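Local coordinates for deoxyhypusine synthase, putative (Entamoeba histolytica, PDB 7L9R), which probably acts as a deoxyhypusine synthase, an NAD-dependent transferase that builds deoxyhypusine on a lysine of the translation factor eIF5A, at residues G80-G92 and T341-I352. Numbering follows the deposited sequence.
Sequences GDERLKRCTIYLG and TFAVTKRFDGKI
R86 and R347 lay their guanidinium groups flat on one another, planes 6° apart and centres 3.2 Å apart, while the two side chains run nearly perpendicular to each other. Both chains go straight out to NE, and R347 reaches in with CG anti to the backbone N (chi1 -177°). I89 CD1 lies over the opposite face of R347, nearer its edge than its centre. Like charges come close here, but D116 probably offsets them: it forms a salt bridge with R347 NH2 and a long, weak ion pair with R86.

Three hydrogen bonds join the segments. R347 NH2 gives one to C87 O at 3.0 Å, in the carbonyl plane but bent at the hydrogen. R86 NH1 points almost straight at F348 O (3.2 Å, 174°), which lies at the edge of the guanidinium, in its plane. Backbone to backbone, K85 N meets a lone pair of G350 O at 3.0 Å.

These bonds tie the tail that follows helix 330-339 to the entrance of strand 87-93, a central strand of the six-stranded parallel sheet in this Rossmann-like α/β fold. The chain's last residues thus run beside the loop leading into that strand.

The F348 ring packs edge-on against the K85 carbonyl, with CE2 3.3 Å from K85 O, and its CD2 makes a nonpolar contact with R86 CB. G350 CA packs against R86 CB, where the positive phi of G350 turns the tail. At the C-terminus I352 CD1 rests on K85 CG (3.8 Å), also nonpolar. The K85 chain, bent at chi2 and chi4, then leads its ammonium away from the tail: NZ donates to D81 O and to R83 O (2.8 Å), beside the D81-R83 salt bridge.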
ATOM      1  N   GLY B  80      29.141 -41.963  -7.905  1.00127.14           N
ATOM      2  CA  GLY B  80      28.446 -42.106  -6.648  1.00121.19           C
ATOM      3  C   GLY B  80      27.495 -40.977  -6.320  1.00120.19           C
ATOM      4  O   GLY B  80      26.748 -41.086  -5.340  1.00124.67           O
ATOM      5  N   ASP B  81      27.501 -39.896  -7.100  1.00114.13           N
ATOM      6  CA  ASP B  81      26.525 -38.828  -6.927  1.00105.34           C
ATOM      7  C   ASP B  81      25.193 -39.317  -7.481  1.00 99.72           C
ATOM      8  O   ASP B  81      24.913 -39.166  -8.676  1.00 96.31           O
ATOM      9  CB  ASP B  81      26.999 -37.552  -7.631  1.00105.13           C
ATOM     10  CG  ASP B  81      26.035 -36.381  -7.466  1.00 97.16           C
ATOM     11  OD1 ASP B  81      24.999 -36.521  -6.782  1.00 96.30           O
ATOM     12  OD2 ASP B  81      26.321 -35.306  -8.036  1.00 92.87           O
ATOM     13  N   GLU B  82      24.355 -39.879  -6.613  1.00 96.03           N
ATOM     14  CA  GLU B  82      23.109 -40.509  -7.028  1.00 96.28           C
ATOM     15  C   GLU B  82      21.916 -39.564  -6.976  1.00 92.31           C
ATOM     16  O   GLU B  82      20.775 -40.023  -7.080  1.00 92.81           O
ATOM     17  CB  GLU B  82      22.841 -41.746  -6.165  1.00 99.42           C
ATOM     18  N   ARG B  83      22.151 -38.261  -6.836  1.00 91.23           N
ATOM     19  CA  ARG B  83      21.055 -37.307  -6.779  1.00 83.39           C
ATOM     20  C   ARG B  83      20.314 -37.257  -8.109  1.00 86.18           C
ATOM     21  O   ARG B  83      20.887 -37.503  -9.177  1.00 87.14           O
ATOM     22  CB  ARG B  83      21.572 -35.910  -6.441  1.00 87.30           C
ATOM     23  CG  ARG B  83      22.168 -35.762  -5.057  1.00 85.63           C
ATOM     24  CD  ARG B  83      22.755 -34.371  -4.888  1.00 81.89           C
ATOM     25  NE  ARG B  83      23.762 -34.099  -5.908  1.00 91.02           N
ATOM     26  CZ  ARG B  83      24.245 -32.897  -6.191  1.00 88.55           C
ATOM     27  NH1 ARG B  83      23.819 -31.814  -5.560  1.00 85.05           N
ATOM     28  NH2 ARG B  83      25.167 -32.778  -7.142  1.00 83.74           N
ATOM     29  N   LEU B  84      19.024 -36.939  -8.034  1.00 86.16           N
ATOM     30  CA  LEU B  84      18.248 -36.663  -9.235  1.00 79.58           C
ATOM     31  C   LEU B  84      18.779 -35.393  -9.881  1.00 78.84           C
ATOM     32  O   LEU B  84      18.839 -34.340  -9.237  1.00 84.40           O
ATOM     33  CB  LEU B  84      16.767 -36.521  -8.896  1.00 78.43           C
ATOM     34  CG  LEU B  84      16.072 -37.797  -8.424  1.00 76.52           C
ATOM     35  CD1 LEU B  84      14.589 -37.544  -8.220  1.00 67.46           C
ATOM     36  CD2 LEU B  84      16.298 -38.917  -9.425  1.00 80.47           C
ATOM     37  N   LYS B  85      19.180 -35.490 -11.147  1.00 79.17           N
ATOM     38  CA  LYS B  85      19.782 -34.359 -11.847  1.00 73.97           C
ATOM     39  C   LYS B  85      18.672 -33.543 -12.502  1.00 76.77           C
ATOM     40  O   LYS B  85      18.424 -33.609 -13.707  1.00 79.54           O
ATOM     41  CB  LYS B  85      20.818 -34.844 -12.849  1.00 79.25           C
ATOM     42  CG  LYS B  85      21.932 -35.668 -12.219  1.00 84.06           C
ATOM     43  CD  LYS B  85      22.507 -34.965 -11.008  1.00 78.76           C
ATOM     44  CE  LYS B  85      23.762 -35.657 -10.489  1.00 90.47           C
ATOM     45  NZ  LYS B  85      23.510 -37.057 -10.046  1.00 91.15           N
ATOM     46  N   ARG B  86      17.993 -32.756 -11.672  1.00 73.55           N
ATOM     47  CA  ARG B  86      16.898 -31.906 -12.117  1.00 68.87           C
ATOM     48  C   ARG B  86      16.761 -30.741 -11.144  1.00 73.81           C
ATOM     49  O   ARG B  86      17.525 -30.611 -10.182  1.00 72.81           O
ATOM     50  CB  ARG B  86      15.590 -32.692 -12.217  1.00 71.55           C
ATOM     51  CG  ARG B  86      15.071 -33.161 -10.874  1.00 67.06           C
ATOM     52  CD  ARG B  86      13.770 -33.907 -11.037  1.00 68.39           C
ATOM     53  NE  ARG B  86      13.144 -34.183  -9.753  1.00 70.24           N
ATOM     54  CZ  ARG B  86      11.911 -34.651  -9.610  1.00 73.23           C
ATOM     55  NH1 ARG B  86      11.147 -34.910 -10.659  1.00 68.58           N
ATOM     56  NH2 ARG B  86      11.430 -34.849  -8.386  1.00 74.31           N
ATOM     57  N   CYS B  87      15.772 -29.894 -11.400  1.00 68.24           N
ATOM     58  CA  CYS B  87      15.512 -28.727 -10.572  1.00 65.74           C
ATOM     59  C   CYS B  87      14.635 -29.131  -9.392  1.00 62.65           C
ATOM     60  O   CYS B  87      13.562 -29.711  -9.583  1.00 61.35           O
ATOM     61  CB  CYS B  87      14.839 -27.631 -11.396  1.00 58.02           C
ATOM     62  SG  CYS B  87      14.540 -26.094 -10.497  1.00 66.13           S
ATOM     63  N   THR B  88      15.099 -28.840  -8.177  1.00 62.91           N
ATOM     64  CA  THR B  88      14.274 -28.981  -6.984  1.00 59.52           C
ATOM     65  C   THR B  88      13.335 -27.783  -6.902  1.00 53.93           C
ATOM     66  O   THR B  88      13.748 -26.648  -7.156  1.00 58.73           O
ATOM     67  CB  THR B  88      15.143 -29.074  -5.726  1.00 59.35           C
ATOM     68  OG1 THR B  88      16.032 -30.194  -5.825  1.00 67.55           O
ATOM     69  CG2 THR B  88      14.274 -29.254  -4.494  1.00 60.14           C
ATOM     70  N   ILE B  89      12.064 -28.032  -6.600  1.00 47.37           N
ATOM     71  CA  ILE B  89      11.032 -27.003  -6.669  1.00 52.63           C
ATOM     72  C   ILE B  89      10.400 -26.817  -5.295  1.00 53.88           C
ATOM     73  O   ILE B  89       9.875 -27.772  -4.710  1.00 52.33           O
ATOM     74  CB  ILE B  89       9.966 -27.340  -7.725  1.00 51.80           C
ATOM     75  CG1 ILE B  89      10.633 -27.514  -9.094  1.00 55.99           C
ATOM     76  CG2 ILE B  89       8.897 -26.261  -7.763  1.00 46.81           C
ATOM     77  CD1 ILE B  89       9.669 -27.730 -10.227  1.00 52.68           C
ATOM     78  N   TYR B  90      10.414 -25.574  -4.814  1.00 52.26           N
ATOM     79  CA  TYR B  90       9.878 -25.186  -3.517  1.00 47.30           C
ATOM     80  C   TYR B  90       8.619 -24.365  -3.737  1.00 47.44           C
ATOM     81  O   TYR B  90       8.633 -23.401  -4.510  1.00 47.79           O
ATOM     82  CB  TYR B  90      10.901 -24.355  -2.729  1.00 43.70           C
ATOM     83  CG  TYR B  90      12.172 -25.099  -2.401  1.00 48.29           C
ATOM     84  CD1 TYR B  90      13.173 -25.259  -3.350  1.00 53.45           C
ATOM     85  CD2 TYR B  90      12.370 -25.645  -1.138  1.00 44.87           C
ATOM     86  CE1 TYR B  90      14.335 -25.954  -3.052  1.00 57.72           C
ATOM     87  CE2 TYR B  90      13.528 -26.339  -0.830  1.00 50.34           C
ATOM     88  CZ  TYR B  90      14.506 -26.489  -1.791  1.00 55.09           C
ATOM     89  OH  TYR B  90      15.657 -27.177  -1.485  1.00 56.33           O
ATOM     90  N   LEU B  91       7.537 -24.733  -3.057  1.00 47.08           N
ATOM     91  CA  LEU B  91       6.277 -24.011  -3.167  1.00 44.79           C
ATOM     92  C   LEU B  91       5.944 -23.393  -1.818  1.00 49.87           C
ATOM     93  O   LEU B  91       5.774 -24.111  -0.827  1.00 46.44           O
ATOM     94  CB  LEU B  91       5.148 -24.929  -3.633  1.00 40.69           C
ATOM     95  CG  LEU B  91       3.763 -24.284  -3.677  1.00 43.73           C
ATOM     96  CD1 LEU B  91       3.750 -23.078  -4.608  1.00 43.37           C
ATOM     97  CD2 LEU B  91       2.720 -25.307  -4.093  1.00 42.83           C
ATOM     98  N   GLY B  92       5.850 -22.068  -1.783  1.00 46.42           N
ATOM     99  CA  GLY B  92       5.475 -21.338  -0.583  1.00 43.71           C
ATOM    100  C   GLY B  92       4.136 -20.656  -0.791  1.00 48.12           C
ATOM    101  O   GLY B  92       3.878 -20.095  -1.858  1.00 50.78           O
ATOM    102  N   THR B 341       1.341 -24.403 -17.220  1.00 53.56           N
ATOM    103  CA  THR B 341       2.615 -24.960 -16.775  1.00 52.17           C
ATOM    104  C   THR B 341       2.448 -26.362 -16.200  1.00 54.88           C
ATOM    105  O   THR B 341       2.605 -27.353 -16.919  1.00 60.79           O
ATOM    106  CB  THR B 341       3.271 -24.046 -15.735  1.00 53.89           C
ATOM    107  OG1 THR B 341       2.358 -23.815 -14.659  1.00 46.52           O
ATOM    108  CG2 THR B 341       3.669 -22.709 -16.355  1.00 49.67           C
ATOM    109  N   PHE B 342       2.145 -26.457 -14.902  1.00 52.41           N
ATOM    110  CA  PHE B 342       2.117 -27.759 -14.237  1.00 55.80           C
ATOM    111  C   PHE B 342       1.128 -28.725 -14.874  1.00 57.88           C
ATOM    112  O   PHE B 342       1.345 -29.942 -14.836  1.00 53.82           O
ATOM    113  CB  PHE B 342       1.774 -27.601 -12.757  1.00 49.33           C
ATOM    114  CG  PHE B 342       2.864 -26.986 -11.939  1.00 53.07           C
ATOM    115  CD1 PHE B 342       4.006 -27.710 -11.639  1.00 50.16           C
ATOM    116  CD2 PHE B 342       2.732 -25.702 -11.430  1.00 53.12           C
ATOM    117  CE1 PHE B 342       5.012 -27.160 -10.864  1.00 56.03           C
ATOM    118  CE2 PHE B 342       3.736 -25.143 -10.652  1.00 52.72           C
ATOM    119  CZ  PHE B 342       4.879 -25.875 -10.370  1.00 52.82           C
ATOM    120  N   ALA B 343       0.037 -28.217 -15.446  1.00 53.20           N
ATOM    121  CA  ALA B 343      -1.009 -29.089 -15.965  1.00 58.12           C
ATOM    122  C   ALA B 343      -0.730 -29.595 -17.376  1.00 57.65           C
ATOM    123  O   ALA B 343      -1.411 -30.525 -17.820  1.00 64.81           O
ATOM    124  CB  ALA B 343      -2.357 -28.366 -15.926  1.00 50.24           C
ATOM    125  N   VAL B 344       0.238 -29.016 -18.088  1.00 59.46           N
ATOM    126  CA  VAL B 344       0.558 -29.447 -19.445  1.00 65.21           C
ATOM    127  C   VAL B 344       2.017 -29.845 -19.629  1.00 65.84           C
ATOM    128  O   VAL B 344       2.321 -30.600 -20.565  1.00 70.29           O
ATOM    129  CB  VAL B 344       0.181 -28.370 -20.486  1.00 61.47           C
ATOM    130  CG1 VAL B 344      -1.318 -28.327 -20.699  1.00 67.14           C
ATOM    131  CG2 VAL B 344       0.693 -26.997 -20.021  1.00 61.47           C
ATOM    132  N   THR B 345       2.941 -29.379 -18.800  1.00 67.70           N
ATOM    133  CA  THR B 345       4.360 -29.611 -19.026  1.00 69.44           C
ATOM    134  C   THR B 345       4.797 -30.824 -18.218  1.00 65.27           C
ATOM    135  O   THR B 345       4.612 -30.857 -16.998  1.00 71.44           O
ATOM    136  CB  THR B 345       5.184 -28.386 -18.627  1.00 73.72           C
ATOM    137  OG1 THR B 345       4.789 -27.256 -19.416  1.00 64.46           O
ATOM    138  CG2 THR B 345       6.663 -28.657 -18.853  1.00 70.83           C
ATOM    139  N   LYS B 346       5.368 -31.817 -18.892  1.00 71.72           N
ATOM    140  CA  LYS B 346       5.902 -32.982 -18.197  1.00 75.48           C
ATOM    141  C   LYS B 346       7.155 -32.589 -17.419  1.00 74.17           C
ATOM    142  O   LYS B 346       8.042 -31.918 -17.956  1.00 72.20           O
ATOM    143  CB  LYS B 346       6.220 -34.097 -19.194  1.00 65.15           C
ATOM    144  N   ARG B 347       7.227 -33.003 -16.155  1.00 75.37           N
ATOM    145  CA  ARG B 347       8.381 -32.685 -15.323  1.00 68.25           C
ATOM    146  C   ARG B 347       9.503 -33.684 -15.577  1.00 73.76           C
ATOM    147  O   ARG B 347       9.279 -34.900 -15.568  1.00 74.09           O
ATOM    148  CB  ARG B 347       8.008 -32.681 -13.839  1.00 70.06           C
ATOM    149  CG  ARG B 347       9.172 -32.288 -12.949  1.00 67.63           C
ATOM    150  CD  ARG B 347       8.822 -32.204 -11.468  1.00 65.99           C
ATOM    151  NE  ARG B 347      10.005 -31.798 -10.717  1.00 65.45           N
ATOM    152  CZ  ARG B 347      10.157 -31.907  -9.405  1.00 60.57           C
ATOM    153  NH1 ARG B 347       9.196 -32.382  -8.630  1.00 58.11           N
ATOM    154  NH2 ARG B 347      11.320 -31.564  -8.860  1.00 64.64           N
ATOM    155  N   PHE B 348      10.705 -33.166 -15.820  1.00 71.59           N
ATOM    156  CA  PHE B 348      11.863 -34.022 -16.023  1.00 67.84           C
ATOM    157  C   PHE B 348      12.102 -34.880 -14.787  1.00 78.84           C
ATOM    158  O   PHE B 348      12.052 -34.391 -13.653  1.00 72.69           O
ATOM    159  CB  PHE B 348      13.098 -33.177 -16.336  1.00 67.09           C
ATOM    160  CG  PHE B 348      14.316 -33.985 -16.686  1.00 75.63           C
ATOM    161  CD1 PHE B 348      14.274 -34.918 -17.713  1.00 81.76           C
ATOM    162  CD2 PHE B 348      15.509 -33.804 -15.998  1.00 77.78           C
ATOM    163  CE1 PHE B 348      15.401 -35.663 -18.046  1.00 83.72           C
ATOM    164  CE2 PHE B 348      16.636 -34.540 -16.321  1.00 80.99           C
ATOM    165  CZ  PHE B 348      16.583 -35.474 -17.346  1.00 88.47           C
ATOM    166  N   ASP B 349      12.363 -36.169 -15.010  1.00 76.31           N
ATOM    167  CA  ASP B 349      12.496 -37.087 -13.887  1.00 85.46           C
ATOM    168  C   ASP B 349      13.883 -37.071 -13.262  1.00 83.31           C
ATOM    169  O   ASP B 349      14.068 -37.664 -12.194  1.00 88.27           O
ATOM    170  CB  ASP B 349      12.130 -38.515 -14.311  1.00 80.49           C
ATOM    171  CG  ASP B 349      13.054 -39.075 -15.375  1.00 90.63           C
ATOM    172  OD1 ASP B 349      13.955 -38.353 -15.849  1.00 95.56           O
ATOM    173  OD2 ASP B 349      12.882 -40.260 -15.730  1.00 96.53           O
ATOM    174  N   GLY B 350      14.852 -36.409 -13.889  1.00 79.10           N
ATOM    175  CA  GLY B 350      16.181 -36.312 -13.330  1.00 78.40           C
ATOM    176  C   GLY B 350      17.048 -37.532 -13.529  1.00 93.15           C
ATOM    177  O   GLY B 350      18.204 -37.524 -13.084  1.00 94.66           O
ATOM    178  N   LYS B 351      16.534 -38.578 -14.177  1.00 95.85           N
ATOM    179  CA  LYS B 351      17.297 -39.794 -14.432  1.00 98.26           C
ATOM    180  C   LYS B 351      18.085 -39.602 -15.726  1.00101.55           C
ATOM    181  O   LYS B 351      17.505 -39.513 -16.812  1.00 96.54           O
ATOM    182  CB  LYS B 351      16.369 -41.004 -14.510  1.00 96.00           C
ATOM    183  N   ILE B 352      19.407 -39.539 -15.606  1.00102.72           N
ATOM    184  CA  ILE B 352      20.270 -39.289 -16.750  1.00101.18           C
ATOM    185  C   ILE B 352      21.133 -40.507 -17.026  1.00110.44           C
ATOM    186  O   ILE B 352      21.706 -40.642 -18.108  1.00109.56           O
ATOM    187  CB  ILE B 352      21.155 -38.058 -16.522  1.00105.09           C
ATOM    188  CG1 ILE B 352      22.021 -38.263 -15.276  1.00 97.98           C
ATOM    189  CG2 ILE B 352      20.298 -36.806 -16.385  1.00 98.12           C
ATOM    190  CD1 ILE B 352      23.312 -37.463 -15.284  1.00101.27           C
ATOM    191  OXT ILE B 352      21.290 -41.370 -16.163  1.00116.74           O
TER